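Local atomic coordinates of minor fimbrium anchoring subunit Mfa2 (Porphyromonas gingivalis, PDB entry 5NFI), a protein that anchors the minor (Mfa1) fimbriae in the bacterial outer membrane through its interaction with Mfa1 and regulates fimbrial length, without being part of the fimbrium itself. Residues 107-112 / 199-203; 117-121 / 133-137; 140-145 / 244-250; 162-168 / 179-184. All blocks are in the same frame, centred on the assembly; numbering follows the deposited sequence.

Interaction 1. Residues 107-112 / 199-203; sequences IDGTTL and FFTTL
Asp-108 and Thr-201 share a direct hydrogen bond in this contact, between a loop turn and the end of strand 196-202. Thr-201 OG1 donates to Asp-108 OD1 over 2.7 Å, meeting the anti lone pair, the one turned away from the second carboxylate oxygen. A chi1 of -56° lays the Thr-201 hydroxyl beside its own backbone N and leaves CG2 beside the carbonyl, which splits the residue into a polar branch for Asp-108 and a methyl for Ile-107. The same OD1 comes within 3.7 Å of Phe-199 CE2, with carboxylate and ring planes 60° apart.

A water adds a second polar link. It accepts from Ile-107 N at 3.1 Å and donates to Thr-201 O at 2.7 Å, joining the two backbones where they do not bond directly. Behind this link, residues 107-110 form a type II beta turn with Gly-109 at positive phi (79°). Ile-107 O is gripped twice by Thr-110, from the backbone N and from OG1, the latter at 3.0 Å on an in-plane lone pair.

The apolar contacts run alongside. Ile-107 CG1 meets Thr-201 CG2 at 3.7 Å, while Ile-107 CD1 reaches Leu-203 CD2, also at 3.7 Å, the two chains crossing at about a right angle. Leu-112 CD2 approaches the same Leu-203 methyl at 4.0 Å, and Leu-97 of strand 93-100 adjoins both Ile-107 and Leu-203.

No backbone-to-backbone hydrogen bond crosses the contact, so the turn is docked on the strand chiefly by a hydroxyl-carboxylate bond, a bridging water and aliphatic contacts, not by sheet extension.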
loop_
_atom_site.group_PDB
_atom_site.type_symbol
_atom_site.label_atom_id
_atom_site.label_comp_id
_atom_site.label_asym_id
_atom_site.label_seq_id
_atom_site.Cartn_x
_atom_site.Cartn_y
_atom_site.Cartn_z
ATOM N N ILE A 107 -8.083 0.627 8.795
ATOM C CA ILE A 107 -8.161 1.418 7.584
ATOM C C ILE A 107 -9.017 0.776 6.494
ATOM O O ILE A 107 -8.896 1.136 5.319
ATOM C CB ILE A 107 -6.748 1.723 7.006
ATOM C CG1 ILE A 107 -6.068 0.449 6.495
ATOM C CG2 ILE A 107 -5.898 2.532 8.017
ATOM C CD1 ILE A 107 -4.687 0.676 5.995
ATOM N N ASP A 108 -9.905 -0.140 6.882
ATOM C CA ASP A 108 -10.860 -0.700 5.917
ATOM C C ASP A 108 -11.592 0.449 5.263
ATOM O O ASP A 108 -11.877 1.445 5.904
ATOM C CB ASP A 108 -11.893 -1.650 6.555
ATOM C CG ASP A 108 -11.259 -2.802 7.324
ATOM O OD1 ASP A 108 -10.172 -3.296 6.928
ATOM O OD2 ASP A 108 -11.860 -3.215 8.347
ATOM N N GLY A 109 -11.894 0.295 3.982
ATOM C CA GLY A 109 -12.704 1.255 3.270
ATOM C C GLY A 109 -11.939 2.492 2.846
ATOM O O GLY A 109 -12.546 3.455 2.400
ATOM N N THR A 110 -10.618 2.475 2.991
ATOM C CA THR A 110 -9.785 3.565 2.506
ATOM C C THR A 110 -8.835 3.111 1.404
ATOM O O THR A 110 -8.342 1.995 1.409
ATOM C CB THR A 110 -8.936 4.188 3.629
ATOM O OG1 THR A 110 -7.724 3.440 3.784
ATOM C CG2 THR A 110 -9.701 4.226 4.939
ATOM N N THR A 111 -8.551 3.997 0.468
ATOM C CA THR A 111 -7.543 3.729 -0.545
ATOM C C THR A 111 -6.376 4.652 -0.312
ATOM O O THR A 111 -6.562 5.774 0.156
ATOM C CB THR A 111 -8.089 3.932 -1.947
ATOM O OG1 THR A 111 -8.938 5.092 -1.962
ATOM C CG2 THR A 111 -8.901 2.719 -2.352
ATOM N N LEU A 112 -5.173 4.179 -0.597
ATOM C CA LEU A 112 -4.007 5.037 -0.500
ATOM C C LEU A 112 -3.230 4.919 -1.776
ATOM O O LEU A 112 -2.990 3.807 -2.255
ATOM C CB LEU A 112 -3.132 4.654 0.682
ATOM C CG LEU A 112 -1.891 5.537 0.835
ATOM C CD1 LEU A 112 -2.287 6.864 1.438
ATOM C CD2 LEU A 112 -0.816 4.848 1.669
ATOM N N PHE A 199 -11.161 -10.336 7.343
ATOM C CA PHE A 199 -10.859 -9.327 6.331
ATOM C C PHE A 199 -9.887 -8.253 6.839
ATOM O O PHE A 199 -10.129 -7.605 7.860
ATOM C CB PHE A 199 -12.142 -8.676 5.829
ATOM C CG PHE A 199 -11.911 -7.614 4.791
ATOM C CD1 PHE A 199 -11.770 -7.949 3.458
ATOM C CD2 PHE A 199 -11.821 -6.273 5.153
ATOM C CE1 PHE A 199 -11.554 -6.960 2.503
ATOM C CE2 PHE A 199 -11.596 -5.291 4.210
ATOM C CZ PHE A 199 -11.466 -5.631 2.884
ATOM N N PHE A 200 -8.790 -8.075 6.111
ATOM C CA PHE A 200 -7.762 -7.110 6.476
ATOM C C PHE A 200 -7.615 -6.040 5.398
ATOM O O PHE A 200 -7.666 -6.336 4.203
ATOM C CB PHE A 200 -6.400 -7.790 6.673
ATOM C CG PHE A 200 -6.414 -8.910 7.651
ATOM C CD1 PHE A 200 -6.817 -10.179 7.268
ATOM C CD2 PHE A 200 -6.018 -8.706 8.957
ATOM C CE1 PHE A 200 -6.829 -11.217 8.179
ATOM C CE2 PHE A 200 -6.027 -9.745 9.882
ATOM C CZ PHE A 200 -6.433 -10.991 9.500
ATOM N N THR A 201 -7.421 -4.800 5.810
ATOM C CA THR A 201 -6.947 -3.823 4.867
ATOM C C THR A 201 -5.548 -3.428 5.299
ATOM O O THR A 201 -5.347 -2.852 6.377
ATOM C CB THR A 201 -7.849 -2.581 4.773
ATOM O OG1 THR A 201 -9.182 -2.979 4.447
ATOM C CG2 THR A 201 -7.333 -1.666 3.685
ATOM N N THR A 202 -4.571 -3.752 4.471
ATOM C CA THR A 202 -3.210 -3.438 4.827
ATOM C C THR A 202 -2.644 -2.486 3.784
ATOM O O THR A 202 -3.315 -2.159 2.812
ATOM C CB THR A 202 -2.351 -4.710 4.938
ATOM O OG1 THR A 202 -1.014 -4.360 5.313
ATOM C CG2 THR A 202 -2.318 -5.448 3.622
ATOM N N LEU A 203 -1.418 -2.032 3.971
ATOM C CA LEU A 203 -0.850 -1.153 2.979
ATOM C C LEU A 203 -0.041 -2.008 2.015
ATOM O O LEU A 203 -0.513 -3.070 1.603
ATOM C CB LEU A 203 -0.025 -0.042 3.630
ATOM C CG LEU A 203 -0.898 0.858 4.518
ATOM C CD1 LEU A 203 -0.071 1.883 5.247
ATOM C CD2 LEU A 203 -1.980 1.544 3.687
HETATM O O HOH W 1 -6.796 -2.166 8.561
#

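Interaction 2. Residues 117-121 / 133-137; sequences SPVVE and IHTRA
The hydroxyl of Ser-117, a residue packed against Ala-137, is gripped twice: OG donates to Pro-118 O at 2.8 Å, tilted 25° from the carbonyl plane, and is hydrogen-bonded to Ile-68 N of strand 64-72. The contact belongs to the beta hairpin of strands 113-122 and 133-151, whose segments here run 163° apart in direction. Their CA atoms come close, 4.5 Å, at Ser-117 and Ala-137 but stand 7.6 Å apart at Glu-121 and Ile-133, and no hydrogen bond crosses between them. Each finds backbone partners elsewhere, Ser-117 and Val-120 on strand 64-72, Ile-133 and Thr-135 on strand 3-10. The family is assigned to the transthyretin clan, whose members are typically beta sandwiches.

Side chains make the contact from there on. The Pro-118 ring slides past Thr-135 in the opposite direction, its CG 3.4 Å from Thr-135 OG1, and its CD lies against Arg-136 O. Val-120 stands between two neighbours: CG1 touches Thr-135 CB at 3.6 Å, the chains nearly at right angles, while CB meets Ile-133 CD1. Chi1 of 66° puts Ile-133 CG1 between its backbone N and carbonyl carbon, and the CD1 beyond ends 3.6 Å from Glu-121 N.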
loop_
_atom_site.group_PDB
_atom_site.type_symbol
_atom_site.label_atom_id
_atom_site.label_comp_id
_atom_site.label_asym_id
_atom_site.label_seq_id
_atom_site.Cartn_x
_atom_site.Cartn_y
_atom_site.Cartn_z
ATOM N N SER A 117 6.183 11.051 -10.928
ATOM C CA SER A 117 6.218 11.591 -12.278
ATOM C C SER A 117 7.592 11.333 -12.902
ATOM O O SER A 117 8.550 10.984 -12.202
ATOM C CB SER A 117 5.930 13.090 -12.268
ATOM O OG SER A 117 7.109 13.807 -11.940
ATOM N N PRO A 118 7.700 11.508 -14.223
ATOM C CA PRO A 118 9.067 11.508 -14.738
ATOM C C PRO A 118 9.805 12.764 -14.290
ATOM O O PRO A 118 9.198 13.676 -13.739
ATOM C CB PRO A 118 8.882 11.480 -16.260
ATOM C CG PRO A 118 7.487 11.974 -16.494
ATOM C CD PRO A 118 6.686 11.583 -15.287
ATOM N N VAL A 119 11.111 12.788 -14.503
ATOM C CA VAL A 119 11.878 13.985 -14.286
ATOM C C VAL A 119 11.469 15.024 -15.315
ATOM O O VAL A 119 11.483 14.763 -16.528
ATOM C CB VAL A 119 13.375 13.728 -14.405
ATOM C CG1 VAL A 119 14.153 15.038 -14.210
ATOM C CG2 VAL A 119 13.809 12.670 -13.423
ATOM N N VAL A 120 11.100 16.202 -14.826
ATOM C CA VAL A 120 10.733 17.313 -15.688
ATOM C C VAL A 120 11.745 18.419 -15.510
ATOM O O VAL A 120 12.608 18.337 -14.632
ATOM C CB VAL A 120 9.321 17.832 -15.379
ATOM C CG1 VAL A 120 8.300 16.732 -15.620
ATOM C CG2 VAL A 120 9.235 18.342 -13.955
ATOM N N GLU A 121 11.627 19.463 -16.323
ATOM C CA GLU A 121 12.651 20.490 -16.372
ATOM C C GLU A 121 12.121 21.887 -16.682
ATOM O O GLU A 121 11.629 22.132 -17.785
ATOM C CB GLU A 121 13.690 20.088 -17.406
ATOM C CG GLU A 121 14.820 21.054 -17.608
ATOM C CD GLU A 121 15.754 20.533 -18.666
ATOM O OE1 GLU A 121 15.553 19.354 -19.056
ATOM O OE2 GLU A 121 16.645 21.286 -19.131
ATOM N N ILE A 133 5.518 24.030 -17.602
ATOM C CA ILE A 133 5.640 22.763 -18.309
ATOM C C ILE A 133 4.496 21.835 -17.922
ATOM O O ILE A 133 3.659 22.174 -17.085
ATOM C CB ILE A 133 6.989 22.082 -18.035
ATOM C CG1 ILE A 133 7.101 21.665 -16.574
ATOM C CG2 ILE A 133 8.133 23.013 -18.387
ATOM C CD1 ILE A 133 8.486 21.219 -16.206
ATOM N N HIS A 134 4.444 20.673 -18.558
ATOM C CA HIS A 134 3.417 19.691 -18.246
ATOM C C HIS A 134 4.022 18.320 -18.067
ATOM O O HIS A 134 5.120 18.056 -18.550
ATOM C CB HIS A 134 2.357 19.650 -19.337
ATOM C CG HIS A 134 1.584 20.922 -19.461
ATOM N ND1 HIS A 134 0.255 21.024 -19.112
ATOM C CD2 HIS A 134 1.957 22.151 -19.887
ATOM C CE1 HIS A 134 -0.161 22.260 -19.325
ATOM N NE2 HIS A 134 0.853 22.965 -19.796
ATOM N N THR A 135 3.296 17.456 -17.365
ATOM C CA THR A 135 3.683 16.071 -17.193
ATOM C C THR A 135 2.480 15.259 -16.717
ATOM O O THR A 135 1.438 15.822 -16.388
ATOM C CB THR A 135 4.844 15.928 -16.195
ATOM O OG1 THR A 135 5.358 14.590 -16.229
ATOM C CG2 THR A 135 4.388 16.261 -14.783
ATOM N N ARG A 136 2.629 13.935 -16.716
ATOM C CA ARG A 136 1.625 13.006 -16.209
ATOM C C ARG A 136 2.253 12.151 -15.121
ATOM O O ARG A 136 3.470 11.926 -15.134
ATOM C CB ARG A 136 1.084 12.100 -17.319
ATOM C CG ARG A 136 0.400 12.827 -18.432
ATOM C CD ARG A 136 -0.012 11.908 -19.576
ATOM N NE ARG A 136 -1.133 11.023 -19.256
ATOM C CZ ARG A 136 -1.109 9.687 -19.315
ATOM N NH1 ARG A 136 -0.008 9.039 -19.687
ATOM N NH2 ARG A 136 -2.203 8.992 -19.025
ATOM N N ALA A 137 1.424 11.659 -14.199
ATOM C CA ALA A 137 1.882 10.750 -13.147
ATOM C C ALA A 137 0.916 9.582 -12.953
ATOM O O ALA A 137 -0.295 9.773 -12.952
ATOM C CB ALA A 137 2.060 11.505 -11.848
#

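Interaction 3. Residues 140-145 / 244-250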
loop_
_atom_site.group_PDB
_atom_site.type_symbol
_atom_site.label_atom_id
_atom_site.label_comp_id
_atom_site.label_asym_id
_atom_site.label_seq_id
_atom_site.Cartn_x
_atom_site.Cartn_y
_atom_site.Cartn_z
ATOM N N ARG A 140 -0.533 4.452 -8.398
ATOM C CA ARG A 140 -0.650 3.054 -8.059
ATOM C C ARG A 140 -1.233 2.933 -6.664
ATOM O O ARG A 140 -0.801 3.632 -5.742
ATOM C CB ARG A 140 0.714 2.375 -8.123
ATOM C CG ARG A 140 0.740 0.945 -7.589
ATOM C CD ARG A 140 0.047 -0.075 -8.498
ATOM N NE ARG A 140 0.108 -1.387 -7.861
ATOM C CZ ARG A 140 -0.947 -2.162 -7.614
ATOM N NH1 ARG A 140 -2.162 -1.791 -7.999
ATOM N NH2 ARG A 140 -0.785 -3.320 -6.995
ATOM N N GLU A 141 -2.217 2.052 -6.502
ATOM C CA GLU A 141 -2.813 1.830 -5.191
ATOM C C GLU A 141 -1.884 1.006 -4.321
ATOM O O GLU A 141 -1.348 -0.003 -4.772
ATOM C CB GLU A 141 -4.173 1.140 -5.299
ATOM C CG GLU A 141 -4.842 1.035 -3.945
ATOM C CD GLU A 141 -6.171 0.324 -3.984
ATOM O OE1 GLU A 141 -6.614 -0.024 -5.110
ATOM O OE2 GLU A 141 -6.766 0.131 -2.889
ATOM N N TYR A 142 -1.715 1.454 -3.076
ATOM C CA TYR A 142 -0.824 0.839 -2.100
ATOM C C TYR A 142 -1.592 0.030 -1.052
ATOM O O TYR A 142 -1.027 -0.871 -0.439
ATOM C CB TYR A 142 0.001 1.898 -1.372
ATOM C CG TYR A 142 1.329 2.245 -2.001
ATOM C CD1 TYR A 142 1.589 1.984 -3.344
ATOM C CD2 TYR A 142 2.334 2.832 -1.241
ATOM C CE1 TYR A 142 2.809 2.298 -3.902
ATOM C CE2 TYR A 142 3.548 3.145 -1.789
ATOM C CZ TYR A 142 3.784 2.879 -3.114
ATOM O OH TYR A 142 5.013 3.201 -3.650
ATOM N N THR A 143 -2.858 0.393 -0.812
ATOM C CA THR A 143 -3.726 -0.427 0.022
ATOM C C THR A 143 -4.033 -1.771 -0.661
ATOM O O THR A 143 -4.097 -1.885 -1.901
ATOM C CB THR A 143 -5.061 0.257 0.357
ATOM O OG1 THR A 143 -5.437 1.120 -0.718
ATOM C CG2 THR A 143 -4.988 1.037 1.667
ATOM N N ASN A 144 -4.202 -2.793 0.166
ATOM C CA ASN A 144 -4.543 -4.125 -0.299
ATOM C C ASN A 144 -5.611 -4.654 0.598
ATOM O O ASN A 144 -5.524 -4.509 1.805
ATOM C CB ASN A 144 -3.341 -5.050 -0.280
ATOM C CG ASN A 144 -2.306 -4.657 -1.279
ATOM O OD1 ASN A 144 -2.456 -4.920 -2.469
ATOM N ND2 ASN A 144 -1.222 -4.055 -0.802
ATOM N N ARG A 145 -6.622 -5.250 -0.004
ATOM C CA ARG A 145 -7.705 -5.873 0.727
ATOM C C ARG A 145 -7.477 -7.366 0.677
ATOM O O ARG A 145 -7.406 -7.958 -0.398
ATOM C CB ARG A 145 -9.064 -5.488 0.134
ATOM C CG ARG A 145 -9.399 -4.015 0.305
ATOM C CD ARG A 145 -10.390 -3.555 -0.741
ATOM N NE ARG A 145 -9.790 -3.536 -2.074
ATOM C CZ ARG A 145 -9.034 -2.544 -2.549
ATOM N NH1 ARG A 145 -8.522 -2.624 -3.775
ATOM N NH2 ARG A 145 -8.786 -1.471 -1.802
ATOM N N LEU A 244 1.673 -8.877 -7.804
ATOM C CA LEU A 244 1.421 -7.840 -6.799
ATOM C C LEU A 244 1.410 -6.430 -7.377
ATOM O O LEU A 244 0.853 -5.514 -6.783
ATOM C CB LEU A 244 2.476 -7.896 -5.703
ATOM C CG LEU A 244 2.615 -9.182 -4.917
ATOM C CD1 LEU A 244 3.735 -9.025 -3.920
ATOM C CD2 LEU A 244 1.305 -9.466 -4.228
ATOM N N ARG A 245 2.042 -6.246 -8.531
ATOM C CA ARG A 245 2.171 -4.913 -9.091
ATOM C C ARG A 245 0.976 -4.550 -9.954
ATOM O O ARG A 245 0.922 -3.453 -10.489
ATOM C CB ARG A 245 3.478 -4.772 -9.874
ATOM C CG ARG A 245 4.707 -5.406 -9.187
ATOM C CD ARG A 245 4.770 -5.135 -7.652
ATOM N NE ARG A 245 4.253 -3.823 -7.254
ATOM C CZ ARG A 245 3.956 -3.486 -6.001
ATOM N NH1 ARG A 245 4.082 -4.375 -5.024
ATOM N NH2 ARG A 245 3.487 -2.275 -5.730
ATOM N N CYS A 246 -0.013 -5.436 -10.040
ATOM C CA CYS A 246 -1.215 -5.158 -10.830
ATOM C C CYS A 246 -2.483 -5.408 -10.042
ATOM O O CYS A 246 -3.567 -5.019 -10.469
ATOM C CB CYS A 246 -1.246 -6.009 -12.105
ATOM S SG CYS A 246 0.162 -5.797 -13.192
ATOM N N ILE A 247 -2.350 -6.060 -8.891
ATOM C CA ILE A 247 -3.523 -6.508 -8.146
ATOM C C ILE A 247 -3.536 -5.948 -6.721
ATOM O O ILE A 247 -2.490 -5.574 -6.194
ATOM C CB ILE A 247 -3.578 -8.057 -8.121
ATOM C CG1 ILE A 247 -4.996 -8.540 -7.853
ATOM C CG2 ILE A 247 -2.603 -8.630 -7.115
ATOM C CD1 ILE A 247 -5.958 -8.184 -8.969
ATOM N N ASN A 248 -4.715 -5.874 -6.103
ATOM C CA ASN A 248 -4.842 -5.314 -4.744
ATOM C C ASN A 248 -5.890 -6.012 -3.875
ATOM O O ASN A 248 -6.247 -5.527 -2.802
ATOM C CB ASN A 248 -5.172 -3.816 -4.815
ATOM C CG ASN A 248 -4.053 -3.008 -5.420
ATOM O OD1 ASN A 248 -4.025 -2.755 -6.627
ATOM N ND2 ASN A 248 -3.105 -2.616 -4.591
ATOM N N ASP A 249 -6.389 -7.150 -4.343
ATOM C CA ASP A 249 -7.367 -7.915 -3.592
ATOM C C ASP A 249 -6.955 -9.368 -3.541
ATOM O O ASP A 249 -6.611 -9.962 -4.557
ATOM C CB ASP A 249 -8.750 -7.763 -4.208
ATOM C CG ASP A 249 -9.369 -6.428 -3.881
ATOM O OD1 ASP A 249 -8.838 -5.417 -4.375
ATOM O OD2 ASP A 249 -10.369 -6.385 -3.124
ATOM N N PHE A 250 -6.972 -9.943 -2.349
ATOM C CA PHE A 250 -6.400 -11.265 -2.181
ATOM C C PHE A 250 -7.348 -12.188 -1.419
ATOM O O PHE A 250 -7.576 -12.001 -0.224
ATOM C CB PHE A 250 -5.044 -11.163 -1.474
ATOM C CG PHE A 250 -4.002 -10.429 -2.269
ATOM C CD1 PHE A 250 -3.884 -9.042 -2.177
ATOM C CD2 PHE A 250 -3.139 -11.116 -3.112
ATOM C CE1 PHE A 250 -2.932 -8.354 -2.912
ATOM C CE2 PHE A 250 -2.172 -10.433 -3.862
ATOM C CZ PHE A 250 -2.074 -9.042 -3.759
#
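Arg-140 and Asn-248 approach from opposite directions, their guanidinium and amide planes 53° apart, beside the point where strands 133-151 and 249-258 begin a parallel pairing. Arg-145 and Asp-249 form the bridge of that pair. Arg-145 N donates to Asn-248 O, and Phe-250 N returns a bond to Arg-145 O.

The chain of Arg-140 is bent at chi2 (72°), which carries its guanidinium into the 244-248 loop. NH1 donates to Asn-248 OD1 on an in-plane lone pair, and NH2 to Ile-247 O at 2.9 Å, with that oxygen in the guanidinium plane. A weak bond from NH2 to Leu-244 O also lies at the edge, whereas Arg-245 O sits 3.4 Å above one face. The loop so gripped carries Cys-246, disulfide-bonded to Cys-15.

The other end of the Asn-248 amide turns to the backbone of residues 141-144. ND2 reaches Thr-143 O at 3.0 Å and Glu-141 O at 3.2 Å, the latter with the donor well above the carbonyl plane, and it makes a weak bond to Asn-144 OD1. Asn-144 keeps its own ND2 for Leu-203 O. The Glu-141 carboxylate stacks on the Asn-248 amide with planes only 16° apart.

That carboxylate and Asp-249 share Arg-145, forming a salt-bridge network that would be expected to hold the guanidinium in its orientation. Arg-145 NH2 meets the syn lone pair of Glu-141 OE2 at 2.8 Å, while Thr-143 OG1 takes the anti one. Toward Asp-249 the guanidinium presents its NE side: NE bonds OD2 at 3.1 Å, and Arg-145 NH1 lies 2.9 Å from Asp-249 OD1.

Interaction 4. Residues 162-168 / 179-184; sequences KLASSNG and ADSTYY
Ser-165 and Thr-182 form an antiparallel hydrogen-bonded pair, and the axes of strands 162-165 and 182-184 approach to 4.6 Å with their directions 146° apart. Ser-165 N donates to Thr-182 O at 2.9 Å, and Thr-182 N returns a bond to Ser-165 O. Further along, Tyr-184 N bonds Leu-163 O, and a water bridges Leu-163 N and Tyr-184 O.

Ala-164 and Tyr-183 make the non-hydrogen-bonded pair, and their side chains form a CH-pi contact: Ala-164 CB stands 3.9 Å from the ring centroid, 15° off the normal. The extended Lys-162 chain passes the same ring obliquely, its CD 3.9 Å from Tyr-183 CE2. Trp-103 meets this ring as well.

The chain between the two strands departs through an inverse gamma turn centred on Ser-166 and on its way lends strand 169-171 to the separate sheet of strand 93-100 before returning. At the turn, Ser-166 OG and Ser-181 OG are hydrogen-bonded at 3.1 Å, with either able to donate, and Ala-179 O lies at a similar distance, a competing acceptor for the single Ser-166 proton.

Beyond it, Asn-167 and Tyr-184 reach toward each other, OD1 lying at the edge of the ring, with amide and ring planes 81° apart. Tyr-184 OH donates to Asn-167 OD1 at 2.7 Å, lying above the carbonyl plane, not on a lone pair. Asn-167 ND2 is occupied by Lys-204 O and Thr-202 OG1.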
loop_
_atom_site.group_PDB
_atom_site.type_symbol
_atom_site.label_atom_id
_atom_site.label_comp_id
_atom_site.label_asym_id
_atom_site.label_seq_id
_atom_site.Cartn_x
_atom_site.Cartn_y
_atom_site.Cartn_z
ATOM N N LYS A 162 -4.143 -13.532 11.797
ATOM C CA LYS A 162 -3.370 -12.329 11.986
ATOM C C LYS A 162 -2.516 -12.049 10.778
ATOM O O LYS A 162 -2.009 -12.969 10.130
ATOM C CB LYS A 162 -2.484 -12.434 13.216
ATOM C CG LYS A 162 -3.237 -12.520 14.508
ATOM C CD LYS A 162 -2.284 -12.421 15.664
ATOM C CE LYS A 162 -2.877 -13.045 16.916
ATOM N NZ LYS A 162 -2.036 -12.769 18.131
ATOM N N LEU A 163 -2.349 -10.762 10.497
ATOM C CA LEU A 163 -1.540 -10.296 9.388
ATOM C C LEU A 163 -0.583 -9.212 9.868
ATOM O O LEU A 163 -1.002 -8.079 10.186
ATOM C CB LEU A 163 -2.434 -9.765 8.271
ATOM C CG LEU A 163 -1.765 -9.253 6.997
ATOM C CD1 LEU A 163 -1.126 -10.389 6.204
ATOM C CD2 LEU A 163 -2.797 -8.534 6.164
ATOM N N ALA A 164 0.697 -9.563 9.929
ATOM C CA ALA A 164 1.731 -8.627 10.333
ATOM C C ALA A 164 2.550 -8.167 9.131
ATOM O O ALA A 164 2.870 -8.954 8.239
ATOM C CB ALA A 164 2.635 -9.242 11.367
ATOM N N SER A 165 2.901 -6.890 9.102
ATOM C CA SER A 165 3.754 -6.420 8.031
ATOM C C SER A 165 4.477 -5.152 8.427
ATOM O O SER A 165 3.886 -4.265 9.026
ATOM C CB SER A 165 2.927 -6.191 6.775
ATOM O OG SER A 165 3.740 -5.708 5.725
ATOM N N SER A 166 5.757 -5.065 8.100
ATOM C CA SER A 166 6.498 -3.820 8.287
ATOM C C SER A 166 6.254 -2.879 7.128
ATOM O O SER A 166 7.193 -2.488 6.434
ATOM C CB SER A 166 7.995 -4.097 8.426
ATOM O OG SER A 166 8.242 -4.852 9.601
ATOM N N ASN A 167 4.993 -2.521 6.913
ATOM C CA ASN A 167 4.626 -1.670 5.784
ATOM C C ASN A 167 3.768 -0.442 6.155
ATOM O O ASN A 167 2.903 -0.030 5.375
ATOM C CB ASN A 167 3.894 -2.517 4.732
ATOM C CG ASN A 167 2.564 -3.038 5.233
ATOM O OD1 ASN A 167 2.329 -3.085 6.430
ATOM N ND2 ASN A 167 1.681 -3.414 4.320
ATOM N N GLY A 168 4.000 0.152 7.322
ATOM C CA GLY A 168 3.175 1.268 7.768
ATOM C C GLY A 168 3.868 2.617 7.669
ATOM O O GLY A 168 3.341 3.640 8.097
ATOM N N ALA A 179 10.687 -0.289 9.488
ATOM C CA ALA A 179 9.941 -0.141 10.736
ATOM C C ALA A 179 9.683 -1.507 11.393
ATOM O O ALA A 179 9.887 -2.547 10.771
ATOM C CB ALA A 179 8.626 0.581 10.478
ATOM N N ASP A 180 9.239 -1.503 12.647
ATOM C CA ASP A 180 8.725 -2.715 13.269
ATOM C C ASP A 180 7.488 -3.172 12.537
ATOM O O ASP A 180 6.820 -2.378 11.884
ATOM C CB ASP A 180 8.381 -2.493 14.731
ATOM C CG ASP A 180 9.595 -2.362 15.586
ATOM O OD1 ASP A 180 10.706 -2.523 15.035
ATOM O OD2 ASP A 180 9.437 -2.125 16.807
ATOM N N SER A 181 7.167 -4.449 12.660
ATOM C CA SER A 181 5.993 -4.973 11.999
ATOM C C SER A 181 4.752 -4.362 12.590
ATOM O O SER A 181 4.780 -3.839 13.686
ATOM C CB SER A 181 5.936 -6.501 12.102
ATOM O OG SER A 181 6.540 -7.084 10.958
ATOM N N THR A 182 3.664 -4.435 11.846
ATOM C CA THR A 182 2.406 -3.848 12.248
ATOM C C THR A 182 1.319 -4.884 12.082
ATOM O O THR A 182 1.178 -5.488 11.016
ATOM C CB THR A 182 2.052 -2.609 11.400
ATOM O OG1 THR A 182 3.083 -1.623 11.515
ATOM C CG2 THR A 182 0.743 -2.019 11.845
ATOM N N TYR A 183 0.544 -5.101 13.128
ATOM C CA TYR A 183 -0.565 -6.017 13.009
ATOM C C TYR A 183 -1.767 -5.264 12.470
ATOM O O TYR A 183 -2.028 -4.145 12.887
ATOM C CB TYR A 183 -0.858 -6.684 14.356
ATOM C CG TYR A 183 0.110 -7.798 14.637
ATOM C CD1 TYR A 183 1.338 -7.549 15.231
ATOM C CD2 TYR A 183 -0.186 -9.107 14.263
ATOM C CE1 TYR A 183 2.240 -8.581 15.471
ATOM C CE2 TYR A 183 0.705 -10.147 14.497
ATOM C CZ TYR A 183 1.916 -9.877 15.096
ATOM O OH TYR A 183 2.798 -10.914 15.315
ATOM N N TYR A 184 -2.483 -5.871 11.525
ATOM C CA TYR A 184 -3.694 -5.245 10.987
ATOM C C TYR A 184 -4.985 -5.887 11.507
ATOM O O TYR A 184 -5.094 -7.119 11.582
ATOM C CB TYR A 184 -3.671 -5.272 9.459
ATOM C CG TYR A 184 -2.647 -4.324 8.901
ATOM C CD1 TYR A 184 -1.333 -4.724 8.727
ATOM C CD2 TYR A 184 -2.988 -3.014 8.580
ATOM C CE1 TYR A 184 -0.392 -3.860 8.231
ATOM C CE2 TYR A 184 -2.056 -2.144 8.083
ATOM C CZ TYR A 184 -0.759 -2.569 7.906
ATOM O OH TYR A 184 0.180 -1.697 7.413
HETATM O O HOH W 2 -3.479 -9.292 12.763
#

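Overall arrangement
Interactions 1, 3 and 4 cluster near the middle of the chain, while interaction 2 stands apart. Centres of 1 and 3 are about 10 Å apart, and they touch through a probable hydrogen bond between Leu-112 O and Tyr-142 N (2.8 Å). Interaction 4, about 13 Å from interaction 1 between centres, joins it where Phe-200 CD2 packs on Tyr-184 O (3.2 Å). Interactions 3 and 4 do not touch, their nearest atoms being about 6 Å apart; strand 196-202, paired with both 133-151 and 182-190, lies between them. Strand 133-151 carries the connection to interaction 2, whose centre is about 25 Å from that of interaction 3.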